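ABC transporter permease (Klebsiella pneumoniae, PDB 5NUP) probably maintains outer-membrane lipid asymmetry, as an MlaA-family lipoprotein thought to remove misplaced phospholipids from the outer leaflet. Local coordinates at residues F73-D77 / G123-V127; H116-S120 / G148-D152; P66-N71 / D152-L158; S140-E146 / Y202-D207. All coordinates share one frame; numbering follows the deposited sequence.

Contact 1. Residues F73-D77 / G123-V127; sequences FLQGD and GHYGV. With LMT (dodecyl-beta-D-maltoside), chain B.
Y125 and H124 meet L74 and Q75 where two helices end side by side, each in a Schellman motif: G76 is the C-prime residue closing helix 65-74, and G126 does the same for helix 118-124. The tighter half lies between Q75 and H124. CG of Q75 is anti to the carbonyl carbon (chi1 -57°) and the chain runs on extended, which carries CB and CG past H124 CD2 and the amide over one ring face. Q75 CB sits 3.6 Å from H124 CD2, while Q75 NE2 rests 3.9 Å above the H124 ring plane, offset toward the rim. Amide and ring planes are only 22° apart, an arrangement close to parallel. H124 ND1 has a weak hydrogen bond to N211, and the Q75 side chain also touches S120 and T121.

The looser half lies on the surface. Y125 extends its phenol past the helix end, and Y125 OH donates to L74 O at 2.5 Å, in the carbonyl plane. The bond takes up a carbonyl from the last turn of helix 65-74. Otherwise the Y125 ring has little cover from residues 73-77. Beyond the glycine turn, D77 stands at the N-cap position of helix 78-93; its OD1 bonds weakly to K80 N, and its OD2 accepts a hydrogen bond of 2.9 Å from O3B of the dodecyl maltoside.

Contact 2. Residues H116-S120 / G148-D152; sequences HRFGS and GDMAD
R117 and D152 both set CG anti to their own carbonyl carbon (chi1 -59° and -58°), which sends the two chains toward each other. A bend at chi3 of R117 then brings its guanidinium over the 3-10 turn formed by residues 149-152. R117 NE makes a nearly straight salt bridge to D152 OD1 at 3.0 Å; the oxygen lies in the guanidinium plane and is met on its anti side, somewhat out of the carboxylate plane. On its syn lone pair the same oxygen takes F118 N at 2.9 Å. D152 OD1 is therefore held by two donors, while D152 OD2 turns to Y155 OH and N71 ND2.

R117 NH1 reaches D149 O at 2.8 Å from above the carbonyl plane, in a bent bond with an N-H...O angle of 134°. D152 N approaches that carbonyl from the opposite face, and D149 O thus accepts from both. D149 CB lies over one face of the guanidinium, and D149 OD1 accepts G119 N at 2.7 Å, nearly along the C-O axis. Beside this polar cluster, F118 CD1 packs against A151 CB at 3.3 Å, and G148 O lies at the edge of the F118 ring. R117 NH2 has a further, long and weak ion pair with E64.

With R117 as N-cap residue, F118 and G119 open helix 118-124. Their first-turn N-H groups are taken by D152 and D149 from another part of the chain: helix N-terminal capping by side chains.

Contact 3. Residues P66-N71 / D152-L158; sequences PAVMVN and DGLYPVL
N71 and D152 make the hydrogen bond that joins helix 65-74 to the loop of residues 152-158. N71 ND2 donates to D152 OD2 at 2.8 Å, with an N-H...O angle of 161°. The oxygen lies in the amide plane of N71, yet the nitrogen comes in from above the carboxylate plane, with the two groups turned 72° apart. D152 OD2 also receives Y155 OH from within its own loop, a bond modelled as very short. N71 ND2 keeps a second, weak bond back to A67 O, one turn earlier in the helix.

The apolar contacts involve the Y155 ring and the start of the helix. CG of Y155 stands between its backbone N and carbonyl carbon (chi1 57°), which turns the ring toward V70 and A67. V70 CG1 approaches the ring obliquely, 3.5 Å from Y155 CZ, and A67 CB lies 4.0 Å from the same carbon. A67 CB also faces D152 CB at 3.9 Å. Further along the loop, V157 CG2 packs on P66 CG at 3.6 Å, and both residues touch F88 of helix 78-93.

Small and branched helix side chains thus bed the aromatic ring and place its hydroxyl beside the carboxylate. With D152 OD1 committed to R117 and F118, both oxygens of this buried acid are satisfied, which would be expected to favour its ionised form.

Contact 4. Residues S140-E146 / Y202-D207; sequences SFTLRDE and YFQRHD
Y202 OH is gripped from two sides, accepting from T142 OG1 at 2.5 Å and donating to E146 OE2 at 2.6 Å. This relay joins helix 194-209 to the loop that follows the small antiparallel pair of strands 133-135 and 139-141, and a His-carboxylate hydrogen bond runs beside it. CG of Y202 is anti to its backbone N (chi1 178°), carrying the phenol out to the loop, where E146 OE2 presents its syn lone pair.

One helical turn on, H206 ND1 donates to D145 OD2 at 2.5 Å in an almost straight line of 176°. The oxygen lies in the imidazole plane and uses its anti lone pair; carboxylate and ring are nearly coplanar, 17° apart, which would resist rotation of the imidazole. The other oxygen, D145 OD1, is bound by R144 NE in a salt bridge of 2.7 Å, so the carboxylate links arginine to histidine, and the arginine probably steadies its negative charge. R144 in turn makes a cation-pi contact with Y129.

E146 also borders H206, its OE1 lying near the ring plane at the edge, 3.5 Å from H206 CE1. Y202 CZ lies over the centre of one imidazole face. At the strand end, S140 OG bonds to Y132 OH, while S140 CB touches the tyrosine ring at Y202 CD2, 3.4 Å away.

Contacts 2 and 3 are the most closely coupled: their centres are 9 Å apart and they share D152, one oxygen serving residues 116-120 and the other residues 66-71 and Y155. F118 CD2 also touches N71 OD1, at 3.2 Å. Helix 118-124 connects contact 2, at its start, to contact 1, at its end, and Q75 OE1 packs on S120 C at 3.6 Å; helix 65-74 runs from contact 3 to contact 1. Contact 4 touches contact 1, R144 CZ lying 3.4 Å from G123 CA, and contact 2, D145 OD1 lying 3.6 Å from G119 O, but stays about 7 Å from contact 3 at the nearest atoms. The dodecyl maltoside is bound at contact 1, about 12 Å from the S120 side chain.

Contact 1. Residues F73-D77 / G123-V127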
loop_
_atom_site.group_PDB
_atom_site.type_symbol
_atom_site.label_atom_id
_atom_site.label_comp_id
_atom_site.label_asym_id
_atom_site.label_seq_id
_atom_site.Cartn_x
_atom_site.Cartn_y
_atom_site.Cartn_z
ATOM N N PHE F 73 8.604 12.890 -44.722
ATOM C CA PHE F 73 10.047 12.699 -44.583
ATOM C C PHE F 73 10.751 12.906 -45.914
ATOM O O PHE F 73 11.767 13.604 -45.995
ATOM C CB PHE F 73 10.352 11.304 -44.043
ATOM C CG PHE F 73 10.081 11.164 -42.591
ATOM C CD1 PHE F 73 10.165 12.264 -41.746
ATOM C CD2 PHE F 73 9.728 9.935 -42.067
ATOM C CE1 PHE F 73 9.905 12.138 -40.412
ATOM C CE2 PHE F 73 9.463 9.799 -40.736
ATOM C CZ PHE F 73 9.559 10.905 -39.897
ATOM N N LEU F 74 10.205 12.315 -46.975
ATOM C CA LEU F 74 10.830 12.425 -48.284
ATOM C C LEU F 74 10.812 13.858 -48.800
ATOM O O LEU F 74 11.591 14.195 -49.693
ATOM C CB LEU F 74 10.135 11.490 -49.267
ATOM C CG LEU F 74 10.268 9.993 -49.006
ATOM C CD1 LEU F 74 9.379 9.222 -49.966
ATOM C CD2 LEU F 74 11.715 9.558 -49.141
ATOM N N GLN F 75 9.910 14.703 -48.297
ATOM C CA GLN F 75 9.861 16.109 -48.693
ATOM C C GLN F 75 10.639 17.049 -47.803
ATOM O O GLN F 75 10.397 18.255 -47.883
ATOM C CB GLN F 75 8.437 16.645 -48.729
ATOM C CG GLN F 75 7.457 15.942 -49.590
ATOM C CD GLN F 75 6.201 16.758 -49.669
ATOM O OE1 GLN F 75 5.233 16.378 -50.321
ATOM N NE2 GLN F 75 6.211 17.908 -48.992
ATOM N N GLY F 76 11.496 16.560 -46.914
ATOM C CA GLY F 76 12.286 17.499 -46.153
ATOM C C GLY F 76 11.682 17.948 -44.842
ATOM O O GLY F 76 12.286 18.783 -44.164
ATOM N N ASP F 77 10.450 17.553 -44.537
ATOM C CA ASP F 77 9.752 18.026 -43.339
ATOM C C ASP F 77 9.413 16.911 -42.351
ATOM O O ASP F 77 8.341 16.298 -42.442
ATOM C CB ASP F 77 8.493 18.791 -43.746
ATOM C CG ASP F 77 7.662 19.207 -42.565
ATOM O OD1 ASP F 77 6.476 18.843 -42.540
ATOM O OD2 ASP F 77 8.185 19.886 -41.662
ATOM N N GLY F 123 5.267 15.985 -57.056
ATOM C CA GLY F 123 4.953 17.366 -57.364
ATOM C C GLY F 123 5.763 18.383 -56.588
ATOM O O GLY F 123 6.022 19.481 -57.085
ATOM N N HIS F 124 6.151 18.066 -55.364
ATOM C CA HIS F 124 6.934 19.035 -54.618
ATOM C C HIS F 124 8.361 19.125 -55.139
ATOM O O HIS F 124 9.032 20.146 -54.934
ATOM C CB HIS F 124 6.861 18.705 -53.116
ATOM C CG HIS F 124 8.025 19.208 -52.320
ATOM N ND1 HIS F 124 8.182 20.536 -51.989
ATOM C CD2 HIS F 124 9.062 18.557 -51.747
ATOM C CE1 HIS F 124 9.286 20.689 -51.281
ATOM N NE2 HIS F 124 9.836 19.502 -51.115
ATOM N N TYR F 125 8.821 18.101 -55.848
ATOM C CA TYR F 125 10.089 18.154 -56.554
ATOM C C TYR F 125 9.902 18.486 -58.036
ATOM O O TYR F 125 10.865 18.380 -58.807
ATOM C CB TYR F 125 10.813 16.810 -56.394
ATOM C CG TYR F 125 11.294 16.567 -54.981
ATOM C CD1 TYR F 125 11.396 15.269 -54.471
ATOM C CD2 TYR F 125 11.635 17.632 -54.152
ATOM C CE1 TYR F 125 11.818 15.048 -53.186
ATOM C CE2 TYR F 125 12.078 17.421 -52.869
ATOM C CZ TYR F 125 12.168 16.136 -52.394
ATOM O OH TYR F 125 12.613 15.984 -51.111
ATOM N N GLY F 126 8.695 18.902 -58.441
ATOM C CA GLY F 126 8.487 19.516 -59.739
ATOM C C GLY F 126 8.301 18.608 -60.941
ATOM O O GLY F 126 8.563 19.050 -62.066
ATOM N N VAL F 127 7.805 17.376 -60.761
ATOM C CA VAL F 127 7.872 16.386 -61.841
ATOM C C VAL F 127 6.942 16.758 -62.994
ATOM O O VAL F 127 7.356 16.779 -64.165
ATOM C CB VAL F 127 7.571 14.975 -61.302
ATOM C CG1 VAL F 127 7.407 14.002 -62.434
ATOM C CG2 VAL F 127 8.697 14.508 -60.407
HETATM C C1B LMT B . 10.489 23.652 -42.181
HETATM C C2B LMT B . 9.303 22.797 -42.646
HETATM C C3B LMT B . 7.989 23.427 -42.140
HETATM C C4B LMT B . 8.249 24.880 -41.625
HETATM C C5B LMT B . 9.188 25.579 -42.639
HETATM C C6B LMT B . 9.376 27.045 -42.251
HETATM O O1B LMT B . 11.690 22.965 -42.395
HETATM O O2B LMT B . 9.351 22.783 -44.014
HETATM O O3B LMT B . 7.358 22.608 -41.218
HETATM O "O4'" LMT B . 7.080 25.609 -41.506
HETATM O O5B LMT B . 10.442 24.917 -42.789
HETATM O O6B LMT B . 8.906 27.864 -43.247
HETATM C "C1'" LMT B . 13.923 20.070 -40.400
HETATM C "C2'" LMT B . 12.764 20.704 -39.612
HETATM C "C3'" LMT B . 11.774 21.360 -40.580
HETATM C "C4'" LMT B . 12.436 22.577 -41.247
HETATM C "C5'" LMT B . 13.858 22.141 -41.723
HETATM C "C6'" LMT B . 14.994 22.958 -41.150
HETATM O "O1'" LMT B . 15.081 20.014 -39.645
HETATM O "O2'" LMT B . 12.094 19.702 -38.983
HETATM O "O3'" LMT B . 10.642 21.711 -39.895
HETATM O "O5'" LMT B . 14.132 20.734 -41.673
HETATM O "O6'" LMT B . 15.429 23.771 -42.176
HETATM C C1 LMT B . 15.425 18.721 -39.153
#

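Contact 2. Residues H116-S120 / G148-D152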
loop_
_atom_site.group_PDB
_atom_site.type_symbol
_atom_site.label_atom_id
_atom_site.label_comp_id
_atom_site.label_asym_id
_atom_site.label_seq_id
_atom_site.Cartn_x
_atom_site.Cartn_y
_atom_site.Cartn_z
ATOM N N HIS F 116 -0.989 14.043 -47.806
ATOM C CA HIS F 116 0.105 14.397 -48.707
ATOM C C HIS F 116 0.841 13.089 -48.977
ATOM O O HIS F 116 1.486 12.545 -48.077
ATOM C CB HIS F 116 1.053 15.428 -48.091
ATOM C CG HIS F 116 0.507 16.818 -48.053
ATOM N ND1 HIS F 116 -0.766 17.105 -47.607
ATOM C CD2 HIS F 116 1.063 18.006 -48.386
ATOM C CE1 HIS F 116 -0.972 18.408 -47.672
ATOM N NE2 HIS F 116 0.123 18.978 -48.138
ATOM N N ARG F 117 0.734 12.572 -50.196
ATOM C CA ARG F 117 1.360 11.295 -50.525
ATOM C C ARG F 117 2.333 11.418 -51.686
ATOM O O ARG F 117 2.856 12.507 -51.947
ATOM C CB ARG F 117 0.281 10.250 -50.806
ATOM C CG ARG F 117 -0.603 10.098 -49.602
ATOM C CD ARG F 117 -1.646 9.016 -49.719
ATOM N NE ARG F 117 -1.275 7.893 -50.568
ATOM C CZ ARG F 117 -2.164 7.006 -51.008
ATOM N NH1 ARG F 117 -1.798 6.020 -51.807
ATOM N NH2 ARG F 117 -3.435 7.119 -50.665
ATOM N N PHE F 118 2.625 10.301 -52.357
ATOM C CA PHE F 118 3.793 10.298 -53.220
ATOM C C PHE F 118 3.584 11.185 -54.436
ATOM O O PHE F 118 4.553 11.742 -54.965
ATOM C CB PHE F 118 4.163 8.882 -53.658
ATOM C CG PHE F 118 5.555 8.792 -54.216
ATOM C CD1 PHE F 118 5.798 8.075 -55.384
ATOM C CD2 PHE F 118 6.622 9.441 -53.585
ATOM C CE1 PHE F 118 7.087 8.013 -55.920
ATOM C CE2 PHE F 118 7.897 9.374 -54.099
ATOM C CZ PHE F 118 8.140 8.656 -55.260
ATOM N N GLY F 119 2.339 11.355 -54.880
ATOM C CA GLY F 119 2.079 12.391 -55.861
ATOM C C GLY F 119 2.511 13.756 -55.362
ATOM O O GLY F 119 3.183 14.511 -56.068
ATOM N N SER F 120 2.162 14.072 -54.116
ATOM C CA SER F 120 2.560 15.341 -53.520
ATOM C C SER F 120 4.065 15.543 -53.568
ATOM O O SER F 120 4.543 16.636 -53.887
ATOM C CB SER F 120 2.070 15.410 -52.078
ATOM O OG SER F 120 1.952 16.753 -51.678
ATOM N N GLY F 148 0.542 8.021 -59.296
ATOM C CA GLY F 148 1.733 8.278 -58.506
ATOM C C GLY F 148 1.492 8.001 -57.031
ATOM O O GLY F 148 2.301 7.348 -56.369
ATOM N N ASP F 149 0.348 8.444 -56.504
ATOM C CA ASP F 149 -0.005 8.061 -55.142
ATOM C C ASP F 149 -0.037 6.548 -54.983
ATOM O O ASP F 149 0.112 6.046 -53.865
ATOM C CB ASP F 149 -1.358 8.635 -54.709
ATOM C CG ASP F 149 -1.282 10.106 -54.326
ATOM O OD1 ASP F 149 -0.235 10.757 -54.571
ATOM O OD2 ASP F 149 -2.269 10.596 -53.735
ATOM N N MET F 150 -0.257 5.801 -56.068
ATOM C CA MET F 150 -0.264 4.351 -55.933
ATOM C C MET F 150 1.066 3.794 -55.445
ATOM O O MET F 150 1.091 2.664 -54.944
ATOM C CB MET F 150 -0.645 3.672 -57.238
ATOM C CG MET F 150 -1.968 4.072 -57.801
ATOM S SD MET F 150 -2.241 3.143 -59.325
ATOM C CE MET F 150 -1.135 1.742 -59.073
ATOM N N ALA F 151 2.176 4.532 -55.572
ATOM C CA ALA F 151 3.428 4.017 -55.016
ATOM C C ALA F 151 3.322 3.768 -53.514
ATOM O O ALA F 151 4.015 2.889 -52.991
ATOM C CB ALA F 151 4.601 4.971 -55.323
ATOM N N ASP F 152 2.401 4.439 -52.828
ATOM C CA ASP F 152 2.276 4.250 -51.391
ATOM C C ASP F 152 1.551 2.978 -51.045
ATOM O O ASP F 152 1.413 2.665 -49.858
ATOM C CB ASP F 152 1.540 5.437 -50.732
ATOM C CG ASP F 152 2.234 6.748 -51.002
ATOM O OD1 ASP F 152 1.593 7.687 -51.534
ATOM O OD2 ASP F 152 3.454 6.769 -50.756
#

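Contact 3. Residues P66-N71 / D152-L158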
loop_
_atom_site.group_PDB
_atom_site.type_symbol
_atom_site.label_atom_id
_atom_site.label_comp_id
_atom_site.label_asym_id
_atom_site.label_seq_id
_atom_site.Cartn_x
_atom_site.Cartn_y
_atom_site.Cartn_z
ATOM N N PRO F 66 0.295 6.365 -42.099
ATOM C CA PRO F 66 1.687 5.906 -42.259
ATOM C C PRO F 66 2.318 6.373 -43.556
ATOM O O PRO F 66 3.518 6.699 -43.590
ATOM C CB PRO F 66 1.570 4.380 -42.228
ATOM C CG PRO F 66 0.323 4.104 -41.483
ATOM C CD PRO F 66 -0.598 5.278 -41.656
ATOM N N ALA F 67 1.528 6.433 -44.631
ATOM C CA ALA F 67 2.074 6.888 -45.901
ATOM C C ALA F 67 2.306 8.395 -45.900
ATOM O O ALA F 67 3.326 8.864 -46.411
ATOM C CB ALA F 67 1.145 6.481 -47.042
ATOM N N VAL F 68 1.395 9.164 -45.301
ATOM C CA VAL F 68 1.590 10.609 -45.200
ATOM C C VAL F 68 2.891 10.937 -44.473
ATOM O O VAL F 68 3.558 11.927 -44.793
ATOM C CB VAL F 68 0.369 11.270 -44.541
ATOM C CG1 VAL F 68 0.547 12.764 -44.469
ATOM C CG2 VAL F 68 -0.846 10.956 -45.351
ATOM N N MET F 69 3.240 10.167 -43.440
ATOM C CA MET F 69 4.516 10.429 -42.790
ATOM C C MET F 69 5.663 10.075 -43.719
ATOM O O MET F 69 6.564 10.893 -43.941
ATOM C CB MET F 69 4.662 9.688 -41.463
ATOM C CG MET F 69 5.543 8.449 -41.502
ATOM S SD MET F 69 5.788 7.740 -39.891
ATOM C CE MET F 69 6.697 6.281 -40.372
ATOM N N VAL F 70 5.632 8.870 -44.302
ATOM C CA VAL F 70 6.781 8.402 -45.075
ATOM C C VAL F 70 7.131 9.391 -46.174
ATOM O O VAL F 70 8.308 9.589 -46.494
ATOM C CB VAL F 70 6.489 7.001 -45.648
ATOM C CG1 VAL F 70 7.306 6.724 -46.907
ATOM C CG2 VAL F 70 6.740 5.940 -44.601
ATOM N N ASN F 71 6.141 10.107 -46.685
ATOM C CA ASN F 71 6.387 11.081 -47.741
ATOM C C ASN F 71 6.686 12.478 -47.218
ATOM O O ASN F 71 7.425 13.223 -47.869
ATOM C CB ASN F 71 5.191 11.156 -48.707
ATOM C CG ASN F 71 5.118 9.959 -49.637
ATOM O OD1 ASN F 71 5.987 9.760 -50.480
ATOM N ND2 ASN F 71 4.035 9.178 -49.519
ATOM N N ASP F 152 2.401 4.439 -52.828
ATOM C CA ASP F 152 2.276 4.250 -51.391
ATOM C C ASP F 152 1.551 2.978 -51.045
ATOM O O ASP F 152 1.413 2.665 -49.858
ATOM C CB ASP F 152 1.540 5.437 -50.732
ATOM C CG ASP F 152 2.234 6.748 -51.002
ATOM O OD1 ASP F 152 1.593 7.687 -51.534
ATOM O OD2 ASP F 152 3.454 6.769 -50.756
ATOM N N GLY F 153 1.147 2.205 -52.051
ATOM C CA GLY F 153 0.676 0.856 -51.828
ATOM C C GLY F 153 1.775 -0.181 -51.977
ATOM O O GLY F 153 1.513 -1.388 -52.063
ATOM N N LEU F 154 3.025 0.275 -51.973
ATOM C CA LEU F 154 4.155 -0.645 -51.951
ATOM C C LEU F 154 4.728 -0.843 -50.548
ATOM O O LEU F 154 5.365 -1.870 -50.301
ATOM C CB LEU F 154 5.245 -0.195 -52.941
ATOM C CG LEU F 154 4.938 -0.391 -54.444
ATOM C CD1 LEU F 154 3.931 0.580 -54.980
ATOM C CD2 LEU F 154 6.183 -0.302 -55.291
ATOM N N TYR F 155 4.515 0.088 -49.627
ATOM C CA TYR F 155 4.957 -0.098 -48.255
ATOM C C TYR F 155 3.770 -0.030 -47.287
ATOM O O TYR F 155 2.741 0.589 -47.592
ATOM C CB TYR F 155 5.984 0.977 -47.880
ATOM C CG TYR F 155 5.486 2.400 -48.046
ATOM C CD1 TYR F 155 5.502 3.027 -49.292
ATOM C CD2 TYR F 155 5.017 3.123 -46.939
ATOM C CE1 TYR F 155 5.064 4.320 -49.442
ATOM C CE2 TYR F 155 4.576 4.419 -47.078
ATOM C CZ TYR F 155 4.600 5.016 -48.340
ATOM O OH TYR F 155 4.162 6.310 -48.514
ATOM N N PRO F 156 3.880 -0.649 -46.109
ATOM C CA PRO F 156 2.724 -0.705 -45.199
ATOM C C PRO F 156 2.334 0.701 -44.735
ATOM O O PRO F 156 3.114 1.651 -44.856
ATOM C CB PRO F 156 3.231 -1.572 -44.032
ATOM C CG PRO F 156 4.754 -1.663 -44.216
ATOM C CD PRO F 156 4.997 -1.507 -45.670
ATOM N N VAL F 157 1.121 0.843 -44.177
ATOM C CA VAL F 157 0.140 -0.232 -43.994
ATOM C C VAL F 157 -0.767 -0.382 -45.186
ATOM O O VAL F 157 -1.601 -1.277 -45.207
ATOM C CB VAL F 157 -0.725 -0.009 -42.748
ATOM C CG1 VAL F 157 0.137 -0.032 -41.495
ATOM C CG2 VAL F 157 -1.510 1.297 -42.873
ATOM N N LEU F 158 -0.563 0.445 -46.210
ATOM C CA LEU F 158 -1.490 0.470 -47.331
ATOM C C LEU F 158 -1.255 -0.666 -48.301
ATOM O O LEU F 158 -2.168 -1.016 -49.049
ATOM C CB LEU F 158 -1.323 1.777 -48.092
ATOM C CG LEU F 158 -2.498 2.564 -48.610
ATOM C CD1 LEU F 158 -3.693 2.498 -47.672
ATOM C CD2 LEU F 158 -2.010 3.988 -48.799
#

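Contact 4. Residues S140-E146 / Y202-D207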
loop_
_atom_site.group_PDB
_atom_site.type_symbol
_atom_site.label_atom_id
_atom_site.label_comp_id
_atom_site.label_asym_id
_atom_site.label_seq_id
_atom_site.Cartn_x
_atom_site.Cartn_y
_atom_site.Cartn_z
ATOM N N SER F 140 -11.262 12.210 -62.052
ATOM C CA SER F 140 -10.084 12.914 -62.521
ATOM C C SER F 140 -8.864 12.035 -62.288
ATOM O O SER F 140 -8.687 11.496 -61.192
ATOM C CB SER F 140 -9.917 14.255 -61.800
ATOM O OG SER F 140 -11.061 15.081 -61.884
ATOM N N PHE F 141 -8.037 11.860 -63.313
ATOM C CA PHE F 141 -6.840 11.051 -63.146
ATOM C C PHE F 141 -5.690 11.676 -63.910
ATOM O O PHE F 141 -5.749 11.810 -65.121
ATOM C CB PHE F 141 -7.079 9.595 -63.566
ATOM C CG PHE F 141 -5.812 8.813 -63.820
ATOM C CD1 PHE F 141 -5.233 8.093 -62.787
ATOM C CD2 PHE F 141 -5.176 8.818 -65.056
ATOM C CE1 PHE F 141 -4.072 7.367 -62.967
ATOM C CE2 PHE F 141 -4.003 8.093 -65.251
ATOM C CZ PHE F 141 -3.454 7.364 -64.204
ATOM N N THR F 142 -4.720 12.140 -63.165
ATOM C CA THR F 142 -3.370 12.458 -63.584
ATOM C C THR F 142 -2.434 11.301 -63.374
ATOM O O THR F 142 -2.532 10.618 -62.375
ATOM C CB THR F 142 -2.838 13.694 -62.863
ATOM O OG1 THR F 142 -3.875 14.672 -62.644
ATOM C CG2 THR F 142 -1.628 14.197 -63.532
ATOM N N LEU F 143 -1.502 11.120 -64.308
ATOM C CA LEU F 143 -0.471 10.106 -64.129
ATOM C C LEU F 143 0.469 10.431 -62.960
ATOM O O LEU F 143 1.119 9.531 -62.418
ATOM C CB LEU F 143 0.318 9.941 -65.442
ATOM C CG LEU F 143 0.621 8.478 -65.816
ATOM C CD1 LEU F 143 -0.646 7.668 -66.018
ATOM C CD2 LEU F 143 1.550 8.363 -67.035
ATOM N N ARG F 144 0.554 11.694 -62.553
ATOM C CA ARG F 144 1.457 12.021 -61.454
ATOM C C ARG F 144 0.825 11.811 -60.076
ATOM O O ARG F 144 1.445 11.201 -59.204
ATOM C CB ARG F 144 1.981 13.467 -61.563
ATOM C CG ARG F 144 2.657 13.946 -60.268
ATOM C CD ARG F 144 2.971 15.440 -60.247
ATOM N NE ARG F 144 2.121 16.172 -59.313
ATOM C CZ ARG F 144 2.115 17.495 -59.186
ATOM N NH1 ARG F 144 2.919 18.252 -59.933
ATOM N NH2 ARG F 144 1.291 18.065 -58.320
ATOM N N ASP F 145 -0.396 12.292 -59.848
ATOM C CA ASP F 145 -0.944 12.201 -58.490
ATOM C C ASP F 145 -1.740 10.919 -58.268
ATOM O O ASP F 145 -1.298 10.053 -57.511
ATOM C CB ASP F 145 -1.797 13.428 -58.180
ATOM C CG ASP F 145 -0.962 14.673 -57.998
ATOM O OD1 ASP F 145 0.282 14.582 -58.124
ATOM O OD2 ASP F 145 -1.540 15.737 -57.711
ATOM N N GLU F 146 -2.913 10.787 -58.875
ATOM C CA GLU F 146 -3.520 9.467 -58.936
ATOM C C GLU F 146 -2.536 8.564 -59.667
ATOM O O GLU F 146 -1.883 8.981 -60.626
ATOM C CB GLU F 146 -4.872 9.514 -59.657
ATOM C CG GLU F 146 -5.989 10.088 -58.803
ATOM C CD GLU F 146 -6.017 11.612 -58.828
ATOM O OE1 GLU F 146 -6.726 12.221 -58.000
ATOM O OE2 GLU F 146 -5.306 12.204 -59.658
ATOM N N TYR F 202 -9.810 20.697 -59.593
ATOM C CA TYR F 202 -8.803 19.650 -59.444
ATOM C C TYR F 202 -7.416 20.252 -59.266
ATOM O O TYR F 202 -6.753 20.032 -58.240
ATOM C CB TYR F 202 -8.825 18.707 -60.641
ATOM C CG TYR F 202 -7.767 17.636 -60.557
ATOM C CD1 TYR F 202 -6.515 17.832 -61.115
ATOM C CD2 TYR F 202 -8.015 16.431 -59.916
ATOM C CE1 TYR F 202 -5.540 16.858 -61.034
ATOM C CE2 TYR F 202 -7.045 15.443 -59.838
ATOM C CZ TYR F 202 -5.811 15.666 -60.394
ATOM O OH TYR F 202 -4.835 14.697 -60.324
ATOM N N PHE F 203 -6.973 21.044 -60.250
ATOM C CA PHE F 203 -5.610 21.575 -60.246
ATOM C C PHE F 203 -5.400 22.641 -59.171
ATOM O O PHE F 203 -4.252 22.919 -58.809
ATOM C CB PHE F 203 -5.240 22.132 -61.627
ATOM C CG PHE F 203 -4.896 21.066 -62.642
ATOM C CD1 PHE F 203 -3.826 20.212 -62.438
ATOM C CD2 PHE F 203 -5.650 20.926 -63.805
ATOM C CE1 PHE F 203 -3.520 19.224 -63.359
ATOM C CE2 PHE F 203 -5.345 19.945 -64.736
ATOM C CZ PHE F 203 -4.275 19.095 -64.514
ATOM N N GLN F 204 -6.470 23.268 -58.680
ATOM C CA GLN F 204 -6.346 24.196 -57.559
ATOM C C GLN F 204 -6.128 23.437 -56.254
ATOM O O GLN F 204 -5.236 23.778 -55.466
ATOM C CB GLN F 204 -7.612 25.055 -57.466
ATOM C CG GLN F 204 -7.907 25.864 -58.728
ATOM C CD GLN F 204 -8.668 27.152 -58.482
ATOM O OE1 GLN F 204 -9.326 27.311 -57.454
ATOM N NE2 GLN F 204 -8.600 28.072 -59.440
ATOM N N ARG F 205 -6.932 22.385 -56.029
ATOM C CA ARG F 205 -6.783 21.540 -54.844
ATOM C C ARG F 205 -5.481 20.744 -54.897
ATOM O O ARG F 205 -4.798 20.603 -53.878
ATOM C CB ARG F 205 -7.999 20.610 -54.712
ATOM C CG ARG F 205 -9.133 21.163 -53.810
ATOM C CD ARG F 205 -10.480 20.411 -54.002
ATOM N NE ARG F 205 -11.644 21.295 -53.819
ATOM C CZ ARG F 205 -12.886 21.028 -54.232
ATOM N NH1 ARG F 205 -13.150 19.888 -54.854
ATOM N NH2 ARG F 205 -13.866 21.900 -54.019
ATOM N N HIS F 206 -5.094 20.255 -56.083
ATOM C CA HIS F 206 -3.931 19.374 -56.196
ATOM C C HIS F 206 -2.603 20.124 -56.204
ATOM O O HIS F 206 -1.583 19.552 -55.799
ATOM C CB HIS F 206 -4.023 18.525 -57.458
ATOM C CG HIS F 206 -4.693 17.209 -57.255
ATOM N ND1 HIS F 206 -3.996 16.021 -57.271
ATOM C CD2 HIS F 206 -5.990 16.884 -57.047
ATOM C CE1 HIS F 206 -4.832 15.019 -57.071
ATOM N NE2 HIS F 206 -6.049 15.515 -56.932
ATOM N N ASP F 207 -2.574 21.372 -56.696
ATOM C CA ASP F 207 -1.353 22.170 -56.605
ATOM C C ASP F 207 -1.139 22.721 -55.206
ATOM O O ASP F 207 0.006 22.953 -54.804
ATOM C CB ASP F 207 -1.364 23.359 -57.570
ATOM C CG ASP F 207 -0.906 23.001 -58.968
ATOM O OD1 ASP F 207 -0.204 21.979 -59.139
ATOM O OD2 ASP F 207 -1.165 23.806 -59.882
#